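PDB 4HKT: inositol 2-dehydrogenase from Sinorhizobium meliloti, which catalyses the NAD-dependent oxidation of myo-inositol to 2-keto-myo-inositol (scyllo-inosose), the first step of myo-inositol degradation. Local coordinates for residues B[147-152]-B[224-229]. Sequence-based numbering, arbitrary orientation.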
loop_
_atom_site.group_PDB
_atom_site.type_symbol
_atom_site.label_atom_id
_atom_site.label_comp_id
_atom_site.label_asym_id
_atom_site.label_seq_id
_atom_site.Cartn_x
_atom_site.Cartn_y
_atom_site.Cartn_z
ATOM N N VAL B 147 -2.772 -20.467 -8.683
ATOM C CA VAL B 147 -3.425 -19.232 -9.117
ATOM C C VAL B 147 -4.581 -18.986 -8.175
ATOM O O VAL B 147 -5.272 -19.933 -7.785
ATOM C CB VAL B 147 -3.985 -19.399 -10.548
ATOM C CG1 VAL B 147 -4.882 -18.227 -10.953
ATOM C CG2 VAL B 147 -2.840 -19.582 -11.517
ATOM N N THR B 148 -4.792 -17.735 -7.788
ATOM C CA THR B 148 -5.949 -17.356 -6.999
ATOM C C THR B 148 -6.636 -16.150 -7.672
ATOM O O THR B 148 -5.983 -15.134 -8.048
ATOM C CB THR B 148 -5.600 -17.003 -5.534
ATOM O OG1 THR B 148 -4.717 -17.984 -4.989
ATOM C CG2 THR B 148 -6.865 -16.975 -4.650
ATOM N N ILE B 149 -7.927 -16.303 -7.867
ATOM C CA ILE B 149 -8.757 -15.344 -8.623
ATOM C C ILE B 149 -9.947 -15.050 -7.748
ATOM O O ILE B 149 -10.655 -15.967 -7.341
ATOM C CB ILE B 149 -9.230 -15.921 -9.965
ATOM C CG1 ILE B 149 -8.073 -16.179 -10.896
ATOM C CG2 ILE B 149 -10.239 -15.003 -10.686
ATOM C CD1 ILE B 149 -8.447 -17.048 -12.071
ATOM N N THR B 150 -10.166 -13.769 -7.464
ATOM C CA THR B 150 -11.293 -13.315 -6.707
ATOM C C THR B 150 -12.065 -12.287 -7.502
ATOM O O THR B 150 -11.499 -11.244 -7.901
ATOM C CB THR B 150 -10.846 -12.673 -5.415
ATOM O OG1 THR B 150 -10.070 -13.634 -4.686
ATOM C CG2 THR B 150 -12.069 -12.240 -4.575
ATOM N N SER B 151 -13.345 -12.562 -7.712
ATOM C CA SER B 151 -14.218 -11.657 -8.460
ATOM C C SER B 151 -15.496 -11.469 -7.668
ATOM O O SER B 151 -16.075 -12.443 -7.214
ATOM C CB SER B 151 -14.510 -12.180 -9.871
ATOM O OG SER B 151 -13.311 -12.227 -10.657
ATOM N N ARG B 152 -15.896 -10.207 -7.455
ATOM C CA ARG B 152 -17.094 -9.887 -6.701
ATOM C C ARG B 152 -17.761 -8.724 -7.382
ATOM O O ARG B 152 -17.130 -7.676 -7.572
ATOM C CB ARG B 152 -16.791 -9.537 -5.226
ATOM C CG ARG B 152 -16.072 -10.669 -4.485
ATOM C CD ARG B 152 -15.732 -10.375 -3.045
ATOM N NE ARG B 152 -15.046 -11.534 -2.499
ATOM C CZ ARG B 152 -14.095 -11.521 -1.573
ATOM N NH1 ARG B 152 -13.697 -10.417 -0.990
ATOM N NH2 ARG B 152 -13.513 -12.663 -1.225
ATOM N N ALA B 224 -5.822 -23.715 -9.677
ATOM C CA ALA B 224 -6.420 -22.390 -9.690
ATOM C C ALA B 224 -7.637 -22.429 -8.807
ATOM O O ALA B 224 -8.470 -23.264 -8.963
ATOM C CB ALA B 224 -6.818 -21.968 -11.098
ATOM N N ILE B 225 -7.677 -21.529 -7.846
ATOM C CA ILE B 225 -8.797 -21.366 -7.002
ATOM C C ILE B 225 -9.523 -20.108 -7.441
ATOM O O ILE B 225 -8.906 -19.052 -7.656
ATOM C CB ILE B 225 -8.326 -21.140 -5.565
ATOM C CG1 ILE B 225 -7.506 -22.300 -5.058
ATOM C CG2 ILE B 225 -9.503 -20.979 -4.638
ATOM C CD1 ILE B 225 -6.917 -22.057 -3.671
ATOM N N ILE B 226 -10.836 -20.198 -7.527
ATOM C CA ILE B 226 -11.636 -19.067 -7.945
ATOM C C ILE B 226 -12.699 -18.864 -6.868
ATOM O O ILE B 226 -13.372 -19.812 -6.444
ATOM C CB ILE B 226 -12.354 -19.300 -9.272
ATOM C CG1 ILE B 226 -11.392 -19.416 -10.421
ATOM C CG2 ILE B 226 -13.373 -18.181 -9.524
ATOM C CD1 ILE B 226 -12.010 -20.205 -11.557
ATOM N N SER B 227 -12.850 -17.621 -6.452
ATOM C CA SER B 227 -13.900 -17.196 -5.501
ATOM C C SER B 227 -14.803 -16.140 -6.175
ATOM O O SER B 227 -14.294 -15.169 -6.721
ATOM C CB SER B 227 -13.188 -16.542 -4.324
ATOM O OG SER B 227 -14.046 -16.119 -3.319
ATOM N N ASN B 228 -16.121 -16.318 -6.128
ATOM C CA ASN B 228 -17.055 -15.345 -6.723
ATOM C C ASN B 228 -18.130 -15.040 -5.712
ATOM O O ASN B 228 -18.657 -15.961 -5.096
ATOM C CB ASN B 228 -17.816 -15.929 -7.895
ATOM C CG ASN B 228 -17.063 -15.997 -9.203
ATOM O OD1 ASN B 228 -17.659 -16.452 -10.190
ATOM N ND2 ASN B 228 -15.834 -15.530 -9.274
ATOM N N SER B 229 -18.519 -13.765 -5.626
ATOM C CA SER B 229 -19.689 -13.324 -4.887
ATOM C C SER B 229 -20.462 -12.310 -5.745
ATOM O O SER B 229 -19.883 -11.445 -6.418
ATOM C CB SER B 229 -19.329 -12.671 -3.551
ATOM O OG SER B 229 -20.522 -12.142 -2.907
HETATM O O HOH W 1 -15.899 -14.198 -3.353
#
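Five backbone hydrogen bonds join V147, I149 and S151 to I225, S227 and S229, making 147-152 and 224-229 parallel neighbours, with segment axes approaching to 4.6 Å, in the large mixed sheet of the C-terminal domain. The S151 N to S227 O bond is nearly straight (2.9 Å, 174°). On the face turned to helix 168-184, V147 CB meets A224 CB at 3.9 Å, and I149 and I226 lie side by side, CD1 of the former 4.1 Å from CG1 of the latter. Further along this face, N228 ND2 packs against S151 CB and donates to S227 O from above its carbonyl plane (3.0 Å); D176 binds both ND2 and S151 OG, and T173 holds N228 OD1. With N228 replaced by an alanine, T173 OG1 and D176 OD2 would probably each lose a partner, weakening the tie to the helix. On the other face, a water links R152 NE to S227 OG, while T150 CG2 sits over the rim of one guanidinium face. R152, extended from CG to NE, hydrogen-bonds Y234 OH through NH1, which also forms a salt bridge with E241 of the second subunit. Polar groups thus tie one face to helix 168-184 and the other to the second subunit.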